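Local coordinates for protein oxygen-independent coproporphyrinogen III oxidase (Escherichia coli, PDB 1OLT) that catalyses the anaerobic, S-adenosylmethionine-dependent oxidative decarboxylation of two propionate side chains of coproporphyrinogen III, giving the vinyl groups of protoporphyrinogen IX in heme biosynthesis, at residues Pro234-Val239 and Asp295-Ala300; His244-Thr247 and Ala251-Lys254. All blocks are in the same frame, centred on the assembly; numbering follows the deposited sequence. Where two conformers were deposited one is given.

Contact 1: residues Pro234-Val239 and Asp295-Ala300; sequences PDRLSV and DELAVA
R236 reaches from its strand to the first turn of helix 296-303 and, in the conformer given of the two deposited, grips the carboxylate of D295 side-on with two nitrogens. NE donates to D295 OD2 at 2.9 Å, and NH2 to D295 OD1 at 2.8 Å on the syn lone pair of that oxygen. The fit is not flat: guanidinium and carboxylate planes stand 42° apart. NH2 also donates to E296 OE2 (3.1 Å), which lies in the guanidinium plane although the nitrogen sits above the plane of that carboxylate. E296 OE2 is shared with R166, so the salt-bridge network continues past the two segments. D295 is the N-cap of the helix. Its chi1 of -171° swings CG away from the backbone N and brings the anti lone pair of OD1 to L297 N at 2.8 Å, so OD1 holds two donors. OD2 takes a second one from a water at 2.8 Å. L297 lays CD1 over the centre of one guanidinium face, 3.4 Å from R236 CZ, giving the charged group an apolar lid. The strand is the parallel neighbour of strand 207-212 in the radical SAM barrel sheet. One arginine thus meets two acids at a helix start, and R236, with R166 on the E296 side, probably offsets the repulsion between adjacent carboxylates while D295 still caps the helix.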
ATOM      1  N   PRO A 234      13.275 -12.846  -2.921  1.00 12.39           N
ATOM      2  CA  PRO A 234      12.235 -12.030  -3.513  1.00 12.41           C
ATOM      3  C   PRO A 234      12.855 -10.828  -4.161  1.00 12.20           C
ATOM      4  O   PRO A 234      13.967 -10.453  -3.788  1.00 10.77           O
ATOM      5  CB  PRO A 234      11.375 -11.584  -2.309  1.00 13.34           C
ATOM      6  CG  PRO A 234      12.250 -11.637  -1.162  1.00 13.18           C
ATOM      7  CD  PRO A 234      13.282 -12.742  -1.450  1.00 14.03           C
ATOM      8  N   ASP A 235      12.142 -10.212  -5.094  1.00 11.56           N
ATOM      9  CA  ASP A 235      12.590  -8.988  -5.714  1.00 12.10           C
ATOM     10  C   ASP A 235      12.419  -7.770  -4.773  1.00 11.83           C
ATOM     11  O   ASP A 235      13.221  -6.829  -4.828  1.00 11.69           O
ATOM     12  CB  ASP A 235      11.855  -8.728  -7.023  1.00 13.22           C
ATOM     13  CG  ASP A 235      12.071  -9.834  -8.021  1.00 17.19           C
ATOM     14  OD1 ASP A 235      13.249 -10.260  -8.184  1.00 18.22           O
ATOM     15  OD2 ASP A 235      11.138 -10.352  -8.644  1.00 18.08           O
ATOM     16  N   ARG A 236      11.428  -7.829  -3.902  0.70 10.89           N
ATOM     17  CA  ARG A 236      11.070  -6.705  -3.056  0.70 11.79           C
ATOM     18  C   ARG A 236      10.527  -7.275  -1.757  0.70 12.06           C
ATOM     19  O   ARG A 236       9.963  -8.384  -1.742  0.70 11.98           O
ATOM     20  CB  ARG A 236       9.954  -5.823  -3.661  0.70 11.97           C
ATOM     21  CG  ARG A 236      10.251  -5.019  -4.857  0.70 12.48           C
ATOM     22  CD  ARG A 236       8.948  -4.406  -5.518  0.70 11.81           C
ATOM     23  NE  ARG A 236       9.299  -3.576  -6.679  0.70 12.90           N
ATOM     24  CZ  ARG A 236       8.440  -3.015  -7.541  0.70 12.47           C
ATOM     25  NH1 ARG A 236       7.126  -3.121  -7.383  0.70 12.05           N
ATOM     26  NH2 ARG A 236       8.918  -2.300  -8.550  0.70 13.25           N
ATOM     27  N   LEU A 237      10.665  -6.502  -0.683  1.00 11.90           N
ATOM     28  CA  LEU A 237      10.170  -6.880   0.641  1.00 12.91           C
ATOM     29  C   LEU A 237       9.441  -5.704   1.270  1.00 13.10           C
ATOM     30  O   LEU A 237       9.837  -4.526   1.130  1.00 14.15           O
ATOM     31  CB  LEU A 237      11.262  -7.289   1.611  1.00 13.10           C
ATOM     32  CG  LEU A 237      12.150  -8.453   1.286  1.00 17.22           C
ATOM     33  CD1 LEU A 237      13.359  -8.014   0.559  1.00 19.67           C
ATOM     34  CD2 LEU A 237      12.601  -9.139   2.543  1.00 22.42           C
ATOM     35  N   SER A 238       8.381  -6.019   1.955  1.00 12.07           N
ATOM     36  CA  SER A 238       7.681  -5.072   2.767  1.00 11.89           C
ATOM     37  C   SER A 238       7.698  -5.627   4.174  1.00 12.35           C
ATOM     38  O   SER A 238       7.157  -6.690   4.403  1.00 14.56           O
ATOM     39  CB  SER A 238       6.280  -4.875   2.234  1.00 12.08           C
ATOM     40  OG  SER A 238       6.302  -4.497   0.866  1.00 15.71           O
ATOM     41  N   VAL A 239       8.275  -4.919   5.108  1.00 11.89           N
ATOM     42  CA  VAL A 239       8.475  -5.376   6.481  1.00 12.28           C
ATOM     43  C   VAL A 239       7.718  -4.399   7.396  1.00 12.57           C
ATOM     44  O   VAL A 239       8.192  -3.290   7.665  1.00 12.29           O
ATOM     45  CB  VAL A 239       9.923  -5.399   6.789  1.00 12.22           C
ATOM     46  CG1 VAL A 239      10.177  -6.060   8.189  1.00 14.93           C
ATOM     47  CG2 VAL A 239      10.667  -6.200   5.722  1.00 12.29           C
ATOM     48  N   ASP A 295      15.960  -1.740  -9.249  1.00 21.53           N
ATOM     49  CA  ASP A 295      14.503  -1.845  -9.318  1.00 20.98           C
ATOM     50  C   ASP A 295      14.037  -0.502  -9.830  1.00 20.80           C
ATOM     51  O   ASP A 295      14.639   0.539  -9.497  1.00 20.70           O
ATOM     52  CB  ASP A 295      13.928  -2.096  -7.923  1.00 21.34           C
ATOM     53  CG  ASP A 295      12.441  -2.429  -7.952  1.00 21.14           C
ATOM     54  OD1 ASP A 295      11.635  -1.524  -8.237  1.00 20.14           O
ATOM     55  OD2 ASP A 295      11.984  -3.538  -7.706  1.00 21.83           O
ATOM     56  N   GLU A 296      13.003  -0.517 -10.654  1.00 21.72           N
ATOM     57  CA  GLU A 296      12.383   0.703 -11.188  1.00 22.59           C
ATOM     58  C   GLU A 296      12.108   1.730 -10.051  1.00 22.09           C
ATOM     59  O   GLU A 296      12.265   2.918 -10.237  1.00 21.46           O
ATOM     60  CB  GLU A 296      11.089   0.347 -11.946  1.00 22.81           C
ATOM     61  CG  GLU A 296      10.038  -0.279 -11.017  1.00 26.09           C
ATOM     62  CD  GLU A 296       8.657  -0.443 -11.625  1.00 31.62           C
ATOM     63  OE1 GLU A 296       8.590  -0.459 -12.901  1.00 31.50           O
ATOM     64  OE2 GLU A 296       7.629  -0.543 -10.795  1.00 31.74           O
ATOM     65  N   LEU A 297      11.728   1.239  -8.868  1.00 22.51           N
ATOM     66  CA  LEU A 297      11.440   2.106  -7.715  1.00 22.39           C
ATOM     67  C   LEU A 297      12.684   2.763  -7.164  1.00 22.11           C
ATOM     68  O   LEU A 297      12.683   3.957  -6.847  1.00 22.26           O
ATOM     69  CB  LEU A 297      10.751   1.312  -6.607  1.00 22.49           C
ATOM     70  CG  LEU A 297       9.438   0.631  -6.945  1.00 22.45           C
ATOM     71  CD1 LEU A 297       8.948  -0.186  -5.734  1.00 23.41           C
ATOM     72  CD2 LEU A 297       8.401   1.642  -7.347  1.00 23.45           C
ATOM     73  N   ALA A 298      13.746   2.000  -7.019  1.00 22.18           N
ATOM     74  CA  ALA A 298      15.028   2.581  -6.590  1.00 22.62           C
ATOM     75  C   ALA A 298      15.624   3.565  -7.615  1.00 23.24           C
ATOM     76  O   ALA A 298      16.255   4.583  -7.248  1.00 23.58           O
ATOM     77  CB  ALA A 298      16.044   1.455  -6.261  1.00 22.85           C
ATOM     78  N   VAL A 299      15.432   3.275  -8.898  1.00 24.53           N
ATOM     79  CA  VAL A 299      15.953   4.145  -9.958  1.00 25.87           C
ATOM     80  C   VAL A 299      15.200   5.454  -9.898  1.00 26.15           C
ATOM     81  O   VAL A 299      15.810   6.524  -9.902  1.00 27.57           O
ATOM     82  CB  VAL A 299      15.771   3.509 -11.356  1.00 26.11           C
ATOM     83  CG1 VAL A 299      16.081   4.496 -12.477  1.00 28.61           C
ATOM     84  CG2 VAL A 299      16.657   2.257 -11.485  1.00 26.89           C
ATOM     85  N   ALA A 300      13.877   5.366  -9.806  1.00 26.74           N
ATOM     86  CA  ALA A 300      13.047   6.550  -9.831  1.00 26.80           C
ATOM     87  C   ALA A 300      13.408   7.394  -8.636  1.00 27.19           C
ATOM     88  O   ALA A 300      13.596   8.615  -8.782  1.00 26.42           O
ATOM     89  CB  ALA A 300      11.579   6.202  -9.842  1.00 27.14           C
TER
HETATM   90  O   HOH W   1      13.827  -5.302  -6.619  1.00 29.70           O

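Contact 2: residues His244-Thr247 and Ala251-Lys254; sequences HLPT and AQRK
Q252 sends its amide oxygen to the backbone of the 244-247 loop: L245 N donates to Q252 OE1 at 2.7 Å, in the carbonyl plane and on a lone pair. Beside it the H244 ring and the Q252 side chain run past each other in opposite directions, ring and amide planes only 20° apart, with Q252 O at the ring edge, 3.7 Å from H244 CE1. P246 places CD over one face of that ring, toward its rim. R253 closes the other end, NE and NH2 both donating to P246 O, at 2.8 and 3.2 Å; a weak third bond runs from NH2 to T247 O. Its chain is extended from CG to NE, with CG passing 3.8 Å from P246 CB, and P246 O lies in the guanidinium plane. The contact folds a short 3-10 turn back on the loop after strand 236-241 of the radical SAM barrel, where Q252 belongs to the pocket of a bound S-adenosylmethionine and touches that ligand. A second shell fixes the first: Q252 NE2 is hydrogen-bonded to A243 O and F68 O, both from residues that bind this S-adenosylmethionine. Replacing Q252 by an alanine would probably leave L245 N without its acceptor and A243 O and F68 O without the NE2 donor. H244 is held through ND1 by the Y242 hydroxyl and through NE2 by D257 OD1.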
ATOM      1  N   HIS A 244      -1.120  -3.248  16.697  1.00 12.95           N
ATOM      2  CA  HIS A 244      -1.918  -4.068  17.621  1.00 12.75           C
ATOM      3  C   HIS A 244      -2.999  -3.169  18.205  1.00 12.49           C
ATOM      4  O   HIS A 244      -2.683  -2.218  18.905  1.00 13.29           O
ATOM      5  CB  HIS A 244      -1.035  -4.578  18.746  1.00 12.98           C
ATOM      6  CG  HIS A 244      -1.723  -5.555  19.676  1.00 14.31           C
ATOM      7  ND1 HIS A 244      -2.228  -6.761  19.250  1.00 12.83           N
ATOM      8  CD2 HIS A 244      -1.933  -5.506  21.012  1.00 16.10           C
ATOM      9  CE1 HIS A 244      -2.751  -7.397  20.284  1.00 17.13           C
ATOM     10  NE2 HIS A 244      -2.590  -6.651  21.363  1.00 17.11           N
ATOM     11  N   LEU A 245      -4.250  -3.407  17.882  1.00 11.98           N
ATOM     12  CA  LEU A 245      -5.328  -2.573  18.410  1.00 12.75           C
ATOM     13  C   LEU A 245      -6.545  -3.478  18.567  1.00 11.85           C
ATOM     14  O   LEU A 245      -7.455  -3.396  17.731  1.00 11.84           O
ATOM     15  CB  LEU A 245      -5.625  -1.369  17.453  1.00 13.19           C
ATOM     16  CG  LEU A 245      -6.503  -0.249  18.072  1.00 15.03           C
ATOM     17  CD1 LEU A 245      -5.965   0.252  19.342  1.00 18.38           C
ATOM     18  CD2 LEU A 245      -6.675   0.908  17.051  1.00 18.22           C
ATOM     19  N   PRO A 246      -6.526  -4.383  19.550  1.00 11.93           N
ATOM     20  CA  PRO A 246      -7.576  -5.448  19.655  1.00 12.69           C
ATOM     21  C   PRO A 246      -8.982  -4.915  19.926  1.00 13.32           C
ATOM     22  O   PRO A 246      -9.961  -5.634  19.684  1.00 13.42           O
ATOM     23  CB  PRO A 246      -7.027  -6.400  20.784  1.00 13.01           C
ATOM     24  CG  PRO A 246      -6.156  -5.538  21.599  1.00 12.71           C
ATOM     25  CD  PRO A 246      -5.515  -4.532  20.601  1.00 11.93           C
ATOM     26  N   THR A 247      -9.132  -3.646  20.357  1.00 12.14           N
ATOM     27  CA  THR A 247     -10.486  -3.065  20.473  1.00 13.36           C
ATOM     28  C   THR A 247     -11.194  -2.954  19.121  1.00 13.85           C
ATOM     29  O   THR A 247     -12.364  -3.103  19.069  1.00 16.87           O
ATOM     30  CB  THR A 247     -10.409  -1.684  21.120  1.00 12.51           C
ATOM     31  OG1 THR A 247      -9.361  -0.967  20.467  1.00 11.78           O
ATOM     32  CG2 THR A 247      -9.965  -1.806  22.557  1.00 11.63           C
ATOM     33  N   ALA A 251      -9.861 -10.191  16.163  1.00 16.20           N
ATOM     34  CA  ALA A 251      -8.987 -11.444  16.192  1.00 17.41           C
ATOM     35  C   ALA A 251      -7.728 -11.248  16.957  1.00 16.65           C
ATOM     36  O   ALA A 251      -7.190 -12.189  17.576  1.00 16.64           O
ATOM     37  CB  ALA A 251      -8.665 -11.881  14.834  1.00 17.86           C
ATOM     38  N   GLN A 252      -7.265  -9.985  17.011  1.00 15.74           N
ATOM     39  CA  GLN A 252      -6.045  -9.716  17.764  1.00 14.01           C
ATOM     40  C   GLN A 252      -6.214  -9.951  19.249  1.00 13.06           C
ATOM     41  O   GLN A 252      -5.207 -10.089  19.985  1.00 11.47           O
ATOM     42  CB  GLN A 252      -5.544  -8.296  17.489  1.00 13.98           C
ATOM     43  CG  GLN A 252      -5.257  -7.978  16.027  1.00 10.88           C
ATOM     44  CD  GLN A 252      -4.826  -6.487  15.889  1.00 12.66           C
ATOM     45  OE1 GLN A 252      -5.064  -5.743  16.805  1.00 11.77           O
ATOM     46  NE2 GLN A 252      -4.133  -6.119  14.807  1.00 12.41           N
ATOM     47  N   ARG A 253      -7.462 -10.086  19.712  1.00 13.77           N
ATOM     48  CA  ARG A 253      -7.691 -10.486  21.124  1.00 14.99           C
ATOM     49  C   ARG A 253      -7.183 -11.856  21.413  1.00 14.99           C
ATOM     50  O   ARG A 253      -6.930 -12.162  22.551  1.00 15.32           O
ATOM     51  CB  ARG A 253      -9.163 -10.349  21.569  1.00 15.92           C
ATOM     52  CG  ARG A 253      -9.741  -8.975  21.251  1.00 16.78           C
ATOM     53  CD  ARG A 253     -11.244  -8.818  21.472  1.00 17.87           C
ATOM     54  NE  ARG A 253     -11.656  -7.663  20.718  1.00 20.49           N
ATOM     55  CZ  ARG A 253     -12.889  -7.370  20.376  1.00 17.56           C
ATOM     56  NH1 ARG A 253     -13.899  -8.152  20.726  1.00 19.44           N
ATOM     57  NH2 ARG A 253     -13.088  -6.319  19.627  1.00 18.21           N
ATOM     58  N   LYS A 254      -6.958 -12.656  20.378  0.80 15.68           N
ATOM     59  CA  LYS A 254      -6.369 -13.996  20.572  0.80 16.81           C
ATOM     60  C   LYS A 254      -4.893 -13.957  20.759  0.80 16.81           C
ATOM     61  O   LYS A 254      -4.301 -14.981  21.082  0.80 18.07           O
ATOM     62  CB  LYS A 254      -6.728 -14.902  19.369  0.80 17.25           C
ATOM     63  CG  LYS A 254      -8.222 -15.193  19.347  0.80 20.23           C
ATOM     64  CD  LYS A 254      -8.615 -16.486  18.652  0.80 23.20           C
ATOM     65  CE  LYS A 254     -10.011 -16.988  19.106  0.80 22.92           C
ATOM     66  NZ  LYS A 254      -9.854 -18.281  19.795  0.80 22.14           N
TER

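Overall arrangement
Both contacts belong to the run of chain around strand 236-241: contact 1 starts at its beginning, contact 2 just beyond its end, and residues 244-254 fall within the stretch that leads from R236 to D295. Their centres are 31 Å apart and their nearest atoms about 13 Å, so they do not touch. Contact 2 is at the S-adenosylmethionine pocket: the Q252 side chain is about 4 Å from a bound S-adenosylmethionine, and about 10 Å from the iron-sulfur cluster. Contact 1 stands farther back, the R236 side chain about 11 Å from S-adenosylmethionine and about 8 Å from the side chain of D209, which binds the second S-adenosylmethionine.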